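Local coordinates for protein 5-Carboxyvanillate Decarboxylase (Novosphingobium aromaticivorans, PDB 4QRN) that probably catalyses the metal-dependent decarboxylation of 5-carboxyvanillate, and here holds manganese and a nitro analogue of that compound, at residues I250-P255 with E299-S304. Numbering follows the deposited sequence.
Sequences IFDKYP and EGYLKS
Y301 reaches from its helix past F251 to the carboxylate of D252. The Y301 hydroxyl donates to OD1 of D252, with 2.6 Å from OH to OD1. That oxygen lies at the edge of the tyrosine ring, in its plane; at the carboxylate, the hydroxyl arrives on the syn side of OD1 but 34° out of the carboxylate plane. The two side chains lie nearly perpendicular, with ring and carboxylate planes 54° apart. Behind the hydroxyl, F251 and Y301 run antiparallel alongside one another. Their rings meet obliquely, centroids 5.9 Å apart. The closest approach of these two side chains is CB of F251 on CD1 of Y301, at 3.6 Å. With CG anti to its carbonyl carbon (chi1 -61°), F251 lays its ring beside Y301, and CD2 comes within 3.9 Å of Y301 CD1, while CG2 of I250 sits over one face of the phenylalanine ring. In the (β/α)8 barrel usual for the amidohydrolase superfamily, helices 250-253 and 298-304 each precede one of two adjacent parallel strands, 259-261 and 306-309, and meet away from the metal site. I246 of helix 233-248 touches both F251 and Y301. The loop before helix 298-304 ties in too: the Y301 hydroxyl is gripped twice, donating to D252 OD1 and accepting from K296 N, which holds the tyrosine end in place, and K295 N bonds D252 OD2. A phenylalanine in place of Y301 would probably keep the packing on F251 but leave OD1 of D252 and the K296 amide without this partner. Beyond the side chains, a water donates to P255 O at 2.8 Å and to S304 O at 3.3 Å.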
loop_
_atom_site.group_PDB
_atom_site.type_symbol
_atom_site.label_atom_id
_atom_site.label_comp_id
_atom_site.label_asym_id
_atom_site.label_seq_id
_atom_site.Cartn_x
_atom_site.Cartn_y
_atom_site.Cartn_z
ATOM N N ILE A 250 -11.822 -8.162 15.065
ATOM C CA ILE A 250 -11.003 -8.782 16.090
ATOM C C ILE A 250 -10.971 -7.948 17.371
ATOM O O ILE A 250 -10.889 -8.519 18.463
ATOM C CB ILE A 250 -9.565 -9.097 15.574
ATOM C CG1 ILE A 250 -8.873 -10.144 16.443
ATOM C CG2 ILE A 250 -8.702 -7.844 15.521
ATOM C CD1 ILE A 250 -9.472 -11.510 16.320
ATOM N N PHE A 251 -11.017 -6.621 17.243
ATOM C CA PHE A 251 -10.917 -5.777 18.427
ATOM C C PHE A 251 -12.256 -5.544 19.107
ATOM O O PHE A 251 -12.285 -5.007 20.218
ATOM C CB PHE A 251 -10.264 -4.448 18.087
ATOM C CG PHE A 251 -8.868 -4.584 17.569
ATOM C CD1 PHE A 251 -7.900 -5.282 18.289
ATOM C CD2 PHE A 251 -8.517 -4.039 16.352
ATOM C CE1 PHE A 251 -6.585 -5.385 17.816
ATOM C CE2 PHE A 251 -7.195 -4.135 15.875
ATOM C CZ PHE A 251 -6.238 -4.829 16.602
ATOM N N ASP A 252 -13.359 -5.941 18.467
ATOM C CA ASP A 252 -14.622 -6.029 19.185
ATOM C C ASP A 252 -14.676 -7.325 19.994
ATOM O O ASP A 252 -15.192 -7.359 21.105
ATOM C CB ASP A 252 -15.803 -5.958 18.198
ATOM C CG ASP A 252 -15.971 -4.587 17.559
ATOM O OD1 ASP A 252 -15.325 -3.619 18.026
ATOM O OD2 ASP A 252 -16.769 -4.481 16.600
ATOM N N LYS A 253 -14.124 -8.387 19.431
ATOM C CA LYS A 253 -14.069 -9.663 20.113
ATOM C C LYS A 253 -13.099 -9.594 21.297
ATOM O O LYS A 253 -13.377 -10.144 22.368
ATOM C CB LYS A 253 -13.672 -10.764 19.131
ATOM C CG LYS A 253 -13.792 -12.164 19.686
ATOM C CD LYS A 253 -13.643 -13.186 18.581
ATOM C CE LYS A 253 -13.866 -14.593 19.132
ATOM N NZ LYS A 253 -14.013 -15.641 18.085
ATOM N N TYR A 254 -11.975 -8.901 21.085
ATOM C CA TYR A 254 -10.890 -8.827 22.064
ATOM C C TYR A 254 -10.487 -7.364 22.265
ATOM O O TYR A 254 -9.475 -6.913 21.727
ATOM C CB TYR A 254 -9.684 -9.649 21.581
ATOM C CG TYR A 254 -10.018 -11.111 21.417
ATOM C CD1 TYR A 254 -10.395 -11.876 22.523
ATOM C CD2 TYR A 254 -10.003 -11.722 20.170
ATOM C CE1 TYR A 254 -10.720 -13.206 22.389
ATOM C CE2 TYR A 254 -10.331 -13.061 20.031
ATOM C CZ TYR A 254 -10.697 -13.793 21.140
ATOM O OH TYR A 254 -11.042 -15.126 21.026
ATOM N N PRO A 255 -11.272 -6.605 23.042
ATOM C CA PRO A 255 -11.020 -5.159 23.135
ATOM C C PRO A 255 -9.683 -4.800 23.755
ATOM O O PRO A 255 -9.195 -3.697 23.499
ATOM C CB PRO A 255 -12.182 -4.656 24.013
ATOM C CG PRO A 255 -13.219 -5.699 23.892
ATOM C CD PRO A 255 -12.537 -6.989 23.677
ATOM N N GLU A 299 -10.380 4.256 12.101
ATOM C CA GLU A 299 -9.631 5.255 12.843
ATOM C C GLU A 299 -9.670 4.977 14.356
ATOM O O GLU A 299 -8.629 5.046 15.043
ATOM C CB GLU A 299 -10.187 6.636 12.525
ATOM C CG GLU A 299 -9.509 7.726 13.320
ATOM C CD GLU A 299 -9.957 9.083 12.903
ATOM O OE1 GLU A 299 -11.072 9.204 12.352
ATOM O OE2 GLU A 299 -9.189 10.031 13.113
ATOM N N GLY A 300 -10.860 4.662 14.867
ATOM C CA GLY A 300 -10.984 4.324 16.268
ATOM C C GLY A 300 -10.106 3.157 16.680
ATOM O O GLY A 300 -9.464 3.214 17.738
ATOM N N TYR A 301 -10.069 2.107 15.873
ATOM C CA TYR A 301 -9.216 0.970 16.213
ATOM C C TYR A 301 -7.746 1.347 16.140
ATOM O O TYR A 301 -6.959 0.836 16.929
ATOM C CB TYR A 301 -9.487 -0.249 15.311
ATOM C CG TYR A 301 -10.884 -0.796 15.494
ATOM C CD1 TYR A 301 -11.298 -1.309 16.727
ATOM C CD2 TYR A 301 -11.801 -0.765 14.456
ATOM C CE1 TYR A 301 -12.585 -1.790 16.902
ATOM C CE2 TYR A 301 -13.083 -1.226 14.620
ATOM C CZ TYR A 301 -13.474 -1.733 15.841
ATOM O OH TYR A 301 -14.777 -2.151 15.970
ATOM N N LEU A 302 -7.355 2.199 15.195
ATOM C CA LEU A 302 -5.948 2.614 15.173
ATOM C C LEU A 302 -5.571 3.321 16.456
ATOM O O LEU A 302 -4.461 3.153 16.950
ATOM C CB LEU A 302 -5.629 3.516 13.993
ATOM C CG LEU A 302 -5.697 2.873 12.619
ATOM C CD1 LEU A 302 -5.221 3.904 11.620
ATOM C CD2 LEU A 302 -4.865 1.611 12.528
ATOM N N LYS A 303 -6.487 4.091 17.015
ATOM C CA LYS A 303 -6.176 4.869 18.200
ATOM C C LYS A 303 -6.260 4.064 19.496
ATOM O O LYS A 303 -5.703 4.495 20.495
ATOM C CB LYS A 303 -7.082 6.091 18.268
ATOM C CG LYS A 303 -6.773 7.118 17.180
ATOM C CD LYS A 303 -7.695 8.312 17.291
ATOM C CE LYS A 303 -7.275 9.447 16.378
ATOM N NZ LYS A 303 -8.141 10.638 16.586
ATOM N N SER A 304 -6.931 2.914 19.497
ATOM C CA SER A 304 -7.090 2.129 20.730
ATOM C C SER A 304 -6.429 0.758 20.722
ATOM O O SER A 304 -6.171 0.228 21.808
ATOM C CB SER A 304 -8.554 1.951 21.063
ATOM O OG SER A 304 -9.237 1.295 20.032
HETATM O O HOH W 1 -7.632 -1.441 24.200
#